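Local coordinates for protein Ta0487 (Thermoplasma acidophilum, PDB 3KBQ) that is of unknown function but belongs to the CinA family and, in this portion of the longer protein, carries a probable molybdopterin-binding domain, at residues F43-D48 against G53-V58; G70-G73 against M79-E82; L138-G143 against V147-G152; A6-V11 against T23-I28. One frame throughout, in Å; residues are numbered along the deposited sequence.

Contact 1 of 4, residues F43-D48 against G53-V58; sequences FVVMDD and GWAFRV
F43 opens the strand segment with its ring edge turned toward the face of the W54 six-membered ring. The planes stand at 83° and the centroids are 5.6 Å apart, which defines an offset edge-to-face pair; F43 CD1 comes nearest, 3.7 Å from W54 CH2. Farther round the same ring, F43 CZ lies 3.8 Å from V58 CG1, and the carbonyl O of A55 sits above the ring centre. With CG beside its own backbone N and anti to the carbonyl carbon (chi1 -57°), the F43 ring is carried along the helix from A55 toward V58, while F43 CB rests 4.0 Å from A55 CB. A leucine here, lacking the ring, would probably leave W54 without its edge-on partner and open a gap beside V58. V44 points away from the helix and pairs, antiparallel, with a strand of the second subunit, so the sheet continues across the interface. V45 turns back: its CG1 is 3.9 Å from A55 CB and, in the plane of the indole, 3.9 Å from W54 CZ3, so one methyl fills the angle between alanine and ring. W54 also makes a cation-pi contact with R41 of the second subunit. After V45 the chain leaves the sheet, and D48 caps the helix, its OD2 accepting from E51 N. Strand and helix axes run at 165°, nearly antiparallel, 9.0 Å apart at closest approach. This is the strand-to-helix half of a beta-alpha-beta crossover from strand 38-45 through helix 49-62 to strand 65-69, as expected of an alpha/beta fold.

Contact 2 of 4, residues G70-G73 against M79-E82; sequences GGLG and MTVE
The flat groups here are the peptide carbonyls of G70 and G71, and T80 addresses both from positions tilted out of their planes. T80 OG1 donates to G70 O over 2.8 Å, lying 29° off that carbonyl plane; T80 N donates to G71 O over 3.1 Å in a fairly straight bond (165° at the hydrogen). The hydroxyl can join the amide in facing the loop because OG1 stands beside the backbone N, chi1 -63°. A valine here would probably keep the bulk yet leave G70 O without this hydroxyl donor. T80 OG1 is also 3.3 Å from G71 CA, and a beta carbon on G71 would collide with it. A water extends the polar grip: it donates to G71 O at 2.7 Å and accepts from V81 N at 3.0 Å. Beside this, L72 CD1 reaches across at about a right angle, 3.8 Å from T80 CB and 4.0 Å from V81 CG2. G71 O thus takes T80 N directly and reaches V81 N through the water, so this loop carbonyl satisfies amides at the start of helix 80-87; the sulfate beside G71, probably from the crystallisation liquor, is consistent with a small anion pocket at the glycine-rich loop.

Contact 3 of 4, residues L138-G143 against V147-G152; sequences LICAVG and VIILPG
C140 and I149 meet near the middle of a beta hairpin, strands 137-142 and 145-150, with C140 SG 4.0 Å from I149 CD1. On that same face L138 stands across from I149, L138 CB lying 4.2 Å from I149 CB. C140 likewise stands across from V147, with C140 CB 4.1 Å from V147 CB; helix 80-87 packs over this face, with F84 on C140 and I149. C140 SG, beside its own backbone N at chi1 -46°, is also joined in a disulfide to C125 of strand 125-128, which ties the hairpin covalently to the next strand of the sheet. The opposite face holds the non-hydrogen-bonded pair I139 and I148: the two side chains lie alongside, pointing the same way, and I148 CD1 stretches back to within 3.7 Å of I139 CG2. M164 touches both. Near the turn, V142 CG2 approaches V147 CG2 obliquely. Outward from these side chains lies the backbone polar edge, where L138 with I149 and C140 with V147 form two antiparallel hydrogen-bonded pairs. Each pair is bonded in both directions, with I149 N 2.8 Å from L138 O and V147 N 2.9 Å from C140 O. Between the two pairs a CA-H...O contact adds to them, I139 CA lying 3.3 Å from V147 O.

Contact 4 of 4, residues A6-V11 against T23-I28; sequences ASVITV and TNAAFI
V8 and I28 form the apolar heart of this strand-to-helix contact. Both methyls of V8 meet a single branch of the isoleucine: V8 CG2 lies 3.7 Å and V8 CG1 3.9 Å from I28 CG2. That branch is the one extended away from its own backbone nitrogen, whereas I28 CG1 lies beside that nitrogen (chi1 -65°), which leaves the short methyl to do the touching. V8 CG1 stands anti to N (chi1 -176°) and reaches on to the neighbouring turn, 4.3 Å from A25 CB. Two residues farther along the strand, T10 rests its hydroxyl against the same alanine, T10 OG1 being 3.8 Å from A25 CB; this is packing only, since the polar partner of that hydroxyl is N22 ND2. The side chain of N22 positions both sides of the contact: its OD1 accepts from A25 N while its ND2 bonds T10 OG1, so one amide links the start of the helix to the strand. Next to it, N24 ND2 donates to G152 O and fixes the helix to the loop after strand 145-150. The axes of strand and helix run at 160°, 8.8 Å apart at closest approach. Strand residues alternate: V8 and T10 face helix 23-34, while S7, I9 and V11 point to the other face of the sheet and touch helix 49-62. Helix 23-34 leads on to strand 38-45, which lies parallel beside strand 5-11, completing a beta-alpha-beta crossover, with helix 154-163 packed against N24 and F27 on its flank.

Contacts 1, 3 and 4 all reach the same mixed sheet and are largely buried; contact 2 is partly buried and sits at a loop-to-helix junction. Contacts 1 and 4 use neighbouring parallel strands, with F43 O and F43 N bonded to T10 N and V8 O, but set helices on opposite faces of the sheet, both by apolar packing. Contact 3 is held instead by backbone bonds between strands, and contact 2 by loop carbonyls meeting a helix start. F56, beyond the pairs of contact 1, touches T80, V147, I149 and I9, joining all four. Contact 1 borders the second subunit, which touches neither contact 2 nor contact 3.

Contact 1 of 4, residues F43-D48 against G53-V58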
loop_
_atom_site.group_PDB
_atom_site.type_symbol
_atom_site.label_atom_id
_atom_site.label_comp_id
_atom_site.label_asym_id
_atom_site.label_seq_id
_atom_site.Cartn_x
_atom_site.Cartn_y
_atom_site.Cartn_z
ATOM N N PHE B 43 2.998 1.173 0.043
ATOM C CA PHE B 43 2.129 2.350 -0.015
ATOM C C PHE B 43 1.427 2.319 -1.360
ATOM O O PHE B 43 2.047 1.999 -2.388
ATOM C CB PHE B 43 2.963 3.635 0.039
ATOM C CG PHE B 43 3.837 3.737 1.236
ATOM C CD1 PHE B 43 3.396 4.402 2.351
ATOM C CD2 PHE B 43 5.133 3.157 1.225
ATOM C CE1 PHE B 43 4.237 4.506 3.498
ATOM C CE2 PHE B 43 5.958 3.246 2.304
ATOM C CZ PHE B 43 5.514 3.931 3.476
ATOM N N VAL B 44 0.147 2.625 -1.357
ATOM C CA VAL B 44 -0.574 2.822 -2.608
ATOM C C VAL B 44 -1.175 4.204 -2.530
ATOM O O VAL B 44 -1.900 4.551 -1.591
ATOM C CB VAL B 44 -1.662 1.762 -2.855
ATOM C CG1 VAL B 44 -2.220 1.924 -4.280
ATOM C CG2 VAL B 44 -1.080 0.331 -2.649
ATOM N N VAL B 45 -0.881 4.998 -3.546
ATOM C CA VAL B 45 -1.355 6.348 -3.563
ATOM C C VAL B 45 -1.946 6.730 -4.926
ATOM O O VAL B 45 -1.660 6.111 -5.938
ATOM C CB VAL B 45 -0.255 7.356 -3.184
ATOM C CG1 VAL B 45 0.180 7.148 -1.683
ATOM C CG2 VAL B 45 0.937 7.323 -4.209
ATOM N N MET B 46 -2.750 7.783 -4.905
ATOM C CA MET B 46 -3.389 8.348 -6.104
ATOM C C MET B 46 -2.382 9.088 -6.956
ATOM O O MET B 46 -1.292 9.493 -6.471
ATOM C CB MET B 46 -4.476 9.380 -5.672
ATOM C CG MET B 46 -5.736 8.716 -4.998
ATOM S SD MET B 46 -7.077 9.897 -4.485
ATOM C CE MET B 46 -6.147 10.919 -3.487
ATOM N N ASP B 47 -2.787 9.316 -8.212
ATOM C CA ASP B 47 -2.067 10.190 -9.107
ATOM C C ASP B 47 -2.195 11.617 -8.635
ATOM O O ASP B 47 -2.969 12.387 -9.183
ATOM C CB ASP B 47 -2.597 10.016 -10.541
ATOM C CG ASP B 47 -2.408 8.578 -11.012
ATOM O OD1 ASP B 47 -1.212 8.215 -11.196
ATOM O OD2 ASP B 47 -3.402 7.803 -11.096
ATOM N N ASP B 48 -1.372 11.994 -7.667
ATOM C CA ASP B 48 -1.584 13.264 -6.982
ATOM C C ASP B 48 -0.245 13.675 -6.374
ATOM O O ASP B 48 0.346 12.866 -5.615
ATOM C CB ASP B 48 -2.577 13.004 -5.841
ATOM C CG ASP B 48 -2.799 14.218 -4.979
ATOM O OD1 ASP B 48 -3.926 14.729 -5.045
ATOM O OD2 ASP B 48 -1.848 14.680 -4.271
ATOM N N GLY B 53 4.322 12.598 -2.905
ATOM C CA GLY B 53 5.393 13.154 -2.090
ATOM C C GLY B 53 5.387 12.541 -0.675
ATOM O O GLY B 53 6.471 12.239 -0.110
ATOM N N TRP B 54 4.177 12.436 -0.101
ATOM C CA TRP B 54 3.964 11.801 1.203
ATOM C C TRP B 54 4.568 10.381 1.244
ATOM O O TRP B 54 5.320 10.066 2.149
ATOM C CB TRP B 54 2.477 11.847 1.666
ATOM C CG TRP B 54 2.238 10.979 2.855
ATOM C CD1 TRP B 54 2.501 11.290 4.206
ATOM C CD2 TRP B 54 1.794 9.622 2.834
ATOM N NE1 TRP B 54 2.222 10.176 4.980
ATOM C CE2 TRP B 54 1.786 9.155 4.173
ATOM C CE3 TRP B 54 1.405 8.747 1.803
ATOM C CZ2 TRP B 54 1.393 7.844 4.512
ATOM C CZ3 TRP B 54 0.986 7.444 2.142
ATOM C CH2 TRP B 54 0.989 7.016 3.500
ATOM N N ALA B 55 4.244 9.560 0.252
ATOM C CA ALA B 55 4.632 8.152 0.238
ATOM C C ALA B 55 6.164 8.044 0.164
ATOM O O ALA B 55 6.772 7.321 0.947
ATOM C CB ALA B 55 3.960 7.433 -0.938
ATOM N N PHE B 56 6.791 8.830 -0.705
ATOM C CA PHE B 56 8.256 8.766 -0.822
ATOM C C PHE B 56 8.913 9.191 0.485
ATOM O O PHE B 56 9.859 8.564 0.918
ATOM C CB PHE B 56 8.814 9.637 -1.998
ATOM C CG PHE B 56 8.762 8.957 -3.349
ATOM C CD1 PHE B 56 9.603 7.882 -3.648
ATOM C CD2 PHE B 56 7.863 9.397 -4.329
ATOM C CE1 PHE B 56 9.535 7.244 -4.863
ATOM C CE2 PHE B 56 7.801 8.764 -5.585
ATOM C CZ PHE B 56 8.638 7.695 -5.862
ATOM N N ARG B 57 8.436 10.265 1.102
ATOM C CA ARG B 57 9.027 10.717 2.360
ATOM C C ARG B 57 8.931 9.695 3.509
ATOM O O ARG B 57 9.916 9.391 4.189
ATOM C CB ARG B 57 8.388 12.044 2.808
ATOM C CG ARG B 57 8.683 13.239 1.870
ATOM C CD ARG B 57 10.166 13.282 1.511
ATOM N NE ARG B 57 11.019 13.434 2.694
ATOM C CZ ARG B 57 11.582 14.581 3.038
ATOM N NH1 ARG B 57 11.341 15.656 2.294
ATOM N NH2 ARG B 57 12.385 14.662 4.117
ATOM N N VAL B 58 7.736 9.188 3.734
ATOM C CA VAL B 58 7.598 8.089 4.684
ATOM C C VAL B 58 8.453 6.853 4.322
ATOM O O VAL B 58 9.155 6.333 5.204
ATOM C CB VAL B 58 6.144 7.720 4.932
ATOM C CG1 VAL B 58 6.057 6.709 6.030
ATOM C CG2 VAL B 58 5.422 9.008 5.422
#

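Contact 2 of 4, residues G70-G73 against M79-E82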
loop_
_atom_site.group_PDB
_atom_site.type_symbol
_atom_site.label_atom_id
_atom_site.label_comp_id
_atom_site.label_asym_id
_atom_site.label_seq_id
_atom_site.Cartn_x
_atom_site.Cartn_y
_atom_site.Cartn_z
ATOM N N GLY B 70 4.525 2.951 -11.472
ATOM C CA GLY B 70 3.331 3.650 -11.842
ATOM C C GLY B 70 3.540 5.153 -11.980
ATOM O O GLY B 70 4.386 5.727 -11.325
ATOM N N GLY B 71 2.737 5.788 -12.817
ATOM C CA GLY B 71 2.719 7.262 -12.928
ATOM C C GLY B 71 3.896 7.835 -13.716
ATOM O O GLY B 71 4.296 8.999 -13.510
ATOM N N LEU B 72 4.449 7.007 -14.601
ATOM C CA LEU B 72 5.523 7.408 -15.540
ATOM C C LEU B 72 5.007 7.054 -16.890
ATOM O O LEU B 72 4.686 5.862 -17.129
ATOM C CB LEU B 72 6.778 6.540 -15.359
ATOM C CG LEU B 72 7.958 7.044 -14.548
ATOM C CD1 LEU B 72 7.427 7.382 -13.222
ATOM C CD2 LEU B 72 9.058 5.949 -14.458
ATOM N N GLY B 73 4.932 8.017 -17.798
ATOM C CA GLY B 73 4.227 7.774 -19.034
ATOM C C GLY B 73 3.920 9.084 -19.720
ATOM O O GLY B 73 4.061 10.158 -19.111
ATOM N N MET B 79 2.414 11.571 -12.903
ATOM C CA MET B 79 2.931 12.672 -12.057
ATOM C C MET B 79 4.036 12.241 -11.079
ATOM O O MET B 79 4.398 13.029 -10.224
ATOM C CB MET B 79 1.818 13.272 -11.150
ATOM C CG MET B 79 0.538 13.703 -11.844
ATOM S SD MET B 79 -0.605 14.464 -10.656
ATOM C CE MET B 79 0.101 15.990 -10.802
ATOM N N THR B 80 4.532 11.009 -11.190
ATOM C CA THR B 80 5.335 10.419 -10.125
ATOM C C THR B 80 6.700 11.127 -9.979
ATOM O O THR B 80 7.086 11.484 -8.871
ATOM C CB THR B 80 5.499 8.908 -10.307
ATOM O OG1 THR B 80 4.195 8.295 -10.213
ATOM C CG2 THR B 80 6.460 8.305 -9.214
ATOM N N VAL B 81 7.384 11.361 -11.097
ATOM C CA VAL B 81 8.673 12.072 -11.082
ATOM C C VAL B 81 8.557 13.464 -10.469
ATOM O O VAL B 81 9.356 13.853 -9.604
ATOM C CB VAL B 81 9.310 12.176 -12.521
ATOM C CG1 VAL B 81 10.666 12.977 -12.466
ATOM C CG2 VAL B 81 9.566 10.810 -13.018
ATOM N N GLU B 82 7.541 14.196 -10.880
ATOM C CA GLU B 82 7.344 15.525 -10.333
ATOM C C GLU B 82 7.030 15.458 -8.830
ATOM O O GLU B 82 7.505 16.287 -8.050
ATOM C CB GLU B 82 6.217 16.247 -11.087
ATOM C CG GLU B 82 6.069 17.733 -10.699
ATOM C CD GLU B 82 4.987 18.476 -11.506
ATOM O OE1 GLU B 82 4.356 17.895 -12.435
ATOM O OE2 GLU B 82 4.747 19.643 -11.179
HETATM O O HOH W 1 6.139 10.933 -13.827
#

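Contact 3 of 4, residues L138-G143 against V147-G152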
loop_
_atom_site.group_PDB
_atom_site.type_symbol
_atom_site.label_atom_id
_atom_site.label_comp_id
_atom_site.label_asym_id
_atom_site.label_seq_id
_atom_site.Cartn_x
_atom_site.Cartn_y
_atom_site.Cartn_z
ATOM N N LEU B 138 14.086 5.801 -13.408
ATOM C CA LEU B 138 15.048 6.675 -12.732
ATOM C C LEU B 138 15.663 5.950 -11.552
ATOM O O LEU B 138 14.950 5.231 -10.848
ATOM C CB LEU B 138 14.375 7.965 -12.252
ATOM C CG LEU B 138 13.719 8.914 -13.280
ATOM C CD1 LEU B 138 13.201 10.186 -12.591
ATOM C CD2 LEU B 138 14.689 9.291 -14.361
ATOM N N ILE B 139 16.973 6.114 -11.343
ATOM C CA ILE B 139 17.619 5.715 -10.092
ATOM C C ILE B 139 18.086 7.020 -9.506
ATOM O O ILE B 139 18.715 7.825 -10.206
ATOM C CB ILE B 139 18.927 4.905 -10.256
ATOM C CG1 ILE B 139 18.838 3.927 -11.409
ATOM C CG2 ILE B 139 19.377 4.204 -8.931
ATOM C CD1 ILE B 139 20.125 3.939 -12.300
ATOM N N CYS B 140 17.800 7.208 -8.222
ATOM C CA CYS B 140 18.077 8.442 -7.554
ATOM C C CYS B 140 18.837 8.107 -6.294
ATOM O O CYS B 140 18.686 6.990 -5.724
ATOM C CB CYS B 140 16.758 9.131 -7.222
ATOM S SG CYS B 140 15.626 9.120 -8.677
ATOM N N ALA B 141 19.666 9.041 -5.857
ATOM C CA ALA B 141 20.283 8.886 -4.522
ATOM C C ALA B 141 19.797 10.055 -3.648
ATOM O O ALA B 141 19.773 11.211 -4.090
ATOM C CB ALA B 141 21.795 8.868 -4.630
ATOM N N VAL B 142 19.351 9.738 -2.447
ATOM C CA VAL B 142 18.950 10.739 -1.472
ATOM C C VAL B 142 19.830 10.441 -0.256
ATOM O O VAL B 142 19.604 9.449 0.455
ATOM C CB VAL B 142 17.433 10.612 -1.107
ATOM C CG1 VAL B 142 16.997 11.756 -0.154
ATOM C CG2 VAL B 142 16.572 10.617 -2.340
ATOM N N GLY B 143 20.793 11.321 -0.011
ATOM C CA GLY B 143 22.004 11.014 0.809
ATOM C C GLY B 143 22.512 9.619 0.422
ATOM O O GLY B 143 22.752 9.337 -0.759
ATOM N N VAL B 147 16.588 5.265 -4.586
ATOM C CA VAL B 147 15.188 5.311 -4.953
ATOM C C VAL B 147 15.146 4.898 -6.420
ATOM O O VAL B 147 15.863 5.462 -7.253
ATOM C CB VAL B 147 14.582 6.696 -4.790
ATOM C CG1 VAL B 147 13.106 6.669 -5.184
ATOM C CG2 VAL B 147 14.672 7.181 -3.335
ATOM N N ILE B 148 14.384 3.866 -6.714
ATOM C CA ILE B 148 14.206 3.377 -8.098
ATOM C C ILE B 148 12.754 3.663 -8.497
ATOM O O ILE B 148 11.816 3.193 -7.828
ATOM C CB ILE B 148 14.440 1.850 -8.170
ATOM C CG1 ILE B 148 15.868 1.486 -7.722
ATOM C CG2 ILE B 148 14.166 1.306 -9.570
ATOM C CD1 ILE B 148 16.832 1.470 -8.859
ATOM N N ILE B 149 12.559 4.414 -9.575
ATOM C CA ILE B 149 11.215 4.866 -9.966
ATOM C C ILE B 149 10.941 4.226 -11.329
ATOM O O ILE B 149 11.710 4.468 -12.281
ATOM C CB ILE B 149 11.165 6.420 -9.995
ATOM C CG1 ILE B 149 11.421 6.991 -8.592
ATOM C CG2 ILE B 149 9.800 6.966 -10.580
ATOM C CD1 ILE B 149 11.628 8.548 -8.619
ATOM N N LEU B 150 9.894 3.391 -11.398
ATOM C CA LEU B 150 9.650 2.498 -12.543
ATOM C C LEU B 150 8.292 2.781 -13.160
ATOM O O LEU B 150 7.425 3.325 -12.472
ATOM C CB LEU B 150 9.695 1.045 -12.093
ATOM C CG LEU B 150 11.003 0.573 -11.429
ATOM C CD1 LEU B 150 10.904 -0.869 -10.910
ATOM C CD2 LEU B 150 12.083 0.741 -12.461
ATOM N N PRO B 151 8.114 2.453 -14.457
ATOM C CA PRO B 151 6.787 2.517 -15.120
ATOM C C PRO B 151 5.850 1.522 -14.495
ATOM O O PRO B 151 6.292 0.550 -13.856
ATOM C CB PRO B 151 7.056 2.041 -16.548
ATOM C CG PRO B 151 8.544 2.268 -16.777
ATOM C CD PRO B 151 9.188 2.108 -15.399
ATOM N N GLY B 152 4.558 1.732 -14.701
ATOM C CA GLY B 152 3.564 0.835 -14.069
ATOM C C GLY B 152 3.219 -0.331 -14.994
ATOM O O GLY B 152 2.610 -1.309 -14.577
#

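Contact 4 of 4, residues A6-V11 against T23-I28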
loop_
_atom_site.group_PDB
_atom_site.type_symbol
_atom_site.label_atom_id
_atom_site.label_comp_id
_atom_site.label_asym_id
_atom_site.label_seq_id
_atom_site.Cartn_x
_atom_site.Cartn_y
_atom_site.Cartn_z
ATOM N N ALA B 6 13.610 -2.220 2.788
ATOM C CA ALA B 6 13.101 -1.624 1.543
ATOM C C ALA B 6 11.638 -1.333 1.692
ATOM O O ALA B 6 10.959 -1.998 2.485
ATOM C CB ALA B 6 13.301 -2.550 0.300
ATOM N N SER B 7 11.167 -0.323 0.959
ATOM C CA SER B 7 9.724 -0.079 0.851
ATOM C C SER B 7 9.288 -0.025 -0.591
ATOM O O SER B 7 10.088 0.277 -1.482
ATOM C CB SER B 7 9.320 1.220 1.554
ATOM O OG SER B 7 9.322 0.946 2.945
ATOM N N VAL B 8 8.008 -0.298 -0.806
ATOM C CA VAL B 8 7.420 -0.342 -2.125
ATOM C C VAL B 8 6.297 0.698 -2.198
ATOM O O VAL B 8 5.471 0.821 -1.315
ATOM C CB VAL B 8 6.908 -1.757 -2.432
ATOM C CG1 VAL B 8 6.356 -1.888 -3.865
ATOM C CG2 VAL B 8 8.052 -2.766 -2.183
ATOM N N ILE B 9 6.258 1.417 -3.307
ATOM C CA ILE B 9 5.222 2.393 -3.540
ATOM C C ILE B 9 4.575 2.045 -4.879
ATOM O O ILE B 9 5.259 1.686 -5.848
ATOM C CB ILE B 9 5.790 3.831 -3.611
ATOM C CG1 ILE B 9 6.406 4.265 -2.255
ATOM C CG2 ILE B 9 4.630 4.828 -4.063
ATOM C CD1 ILE B 9 7.328 5.528 -2.417
ATOM N N THR B 10 3.252 2.119 -4.922
ATOM C CA THR B 10 2.514 1.897 -6.140
ATOM C C THR B 10 1.673 3.173 -6.312
ATOM O O THR B 10 0.939 3.583 -5.401
ATOM C CB THR B 10 1.539 0.685 -6.027
ATOM O OG1 THR B 10 2.289 -0.502 -5.725
ATOM C CG2 THR B 10 0.770 0.450 -7.369
ATOM N N VAL B 11 1.772 3.788 -7.480
ATOM C CA VAL B 11 0.969 4.994 -7.784
ATOM C C VAL B 11 -0.093 4.675 -8.864
ATOM O O VAL B 11 0.252 4.175 -9.928
ATOM C CB VAL B 11 1.903 6.123 -8.307
ATOM C CG1 VAL B 11 1.111 7.405 -8.592
ATOM C CG2 VAL B 11 3.096 6.372 -7.293
ATOM N N THR B 23 -0.317 -6.414 -8.947
ATOM C CA THR B 23 0.705 -7.423 -9.237
ATOM C C THR B 23 2.103 -6.857 -9.217
ATOM O O THR B 23 3.038 -7.583 -8.921
ATOM C CB THR B 23 0.524 -8.091 -10.640
ATOM O OG1 THR B 23 0.644 -7.080 -11.647
ATOM C CG2 THR B 23 -0.841 -8.745 -10.768
ATOM N N ASN B 24 2.277 -5.576 -9.562
ATOM C CA ASN B 24 3.610 -5.005 -9.495
ATOM C C ASN B 24 4.189 -5.069 -8.072
ATOM O O ASN B 24 5.359 -5.385 -7.896
ATOM C CB ASN B 24 3.640 -3.546 -10.006
ATOM C CG ASN B 24 3.494 -3.465 -11.525
ATOM O OD1 ASN B 24 3.508 -4.489 -12.212
ATOM N ND2 ASN B 24 3.423 -2.247 -12.051
ATOM N N ALA B 25 3.383 -4.751 -7.069
ATOM C CA ALA B 25 3.894 -4.724 -5.696
ATOM C C ALA B 25 4.329 -6.139 -5.270
ATOM O O ALA B 25 5.314 -6.299 -4.564
ATOM C CB ALA B 25 2.833 -4.123 -4.705
ATOM N N ALA B 26 3.616 -7.156 -5.731
ATOM C CA ALA B 26 4.013 -8.562 -5.490
ATOM C C ALA B 26 5.332 -8.869 -6.142
ATOM O O ALA B 26 6.195 -9.418 -5.515
ATOM C CB ALA B 26 2.935 -9.584 -5.944
ATOM N N PHE B 27 5.473 -8.535 -7.412
ATOM C CA PHE B 27 6.722 -8.817 -8.119
ATOM C C PHE B 27 7.906 -8.068 -7.453
ATOM O O PHE B 27 8.964 -8.654 -7.223
ATOM C CB PHE B 27 6.615 -8.429 -9.594
ATOM C CG PHE B 27 7.906 -8.655 -10.374
ATOM C CD1 PHE B 27 8.081 -9.796 -11.130
ATOM C CD2 PHE B 27 8.928 -7.709 -10.366
ATOM C CE1 PHE B 27 9.274 -10.013 -11.852
ATOM C CE2 PHE B 27 10.112 -7.933 -11.094
ATOM C CZ PHE B 27 10.269 -9.089 -11.809
ATOM N N ILE B 28 7.702 -6.804 -7.090
ATOM C CA ILE B 28 8.785 -6.019 -6.451
ATOM C C ILE B 28 9.096 -6.590 -5.058
ATOM O O ILE B 28 10.264 -6.775 -4.690
ATOM C CB ILE B 28 8.420 -4.499 -6.390
ATOM C CG1 ILE B 28 8.310 -3.893 -7.822
ATOM C CG2 ILE B 28 9.442 -3.700 -5.480
ATOM C CD1 ILE B 28 7.539 -2.493 -7.872
#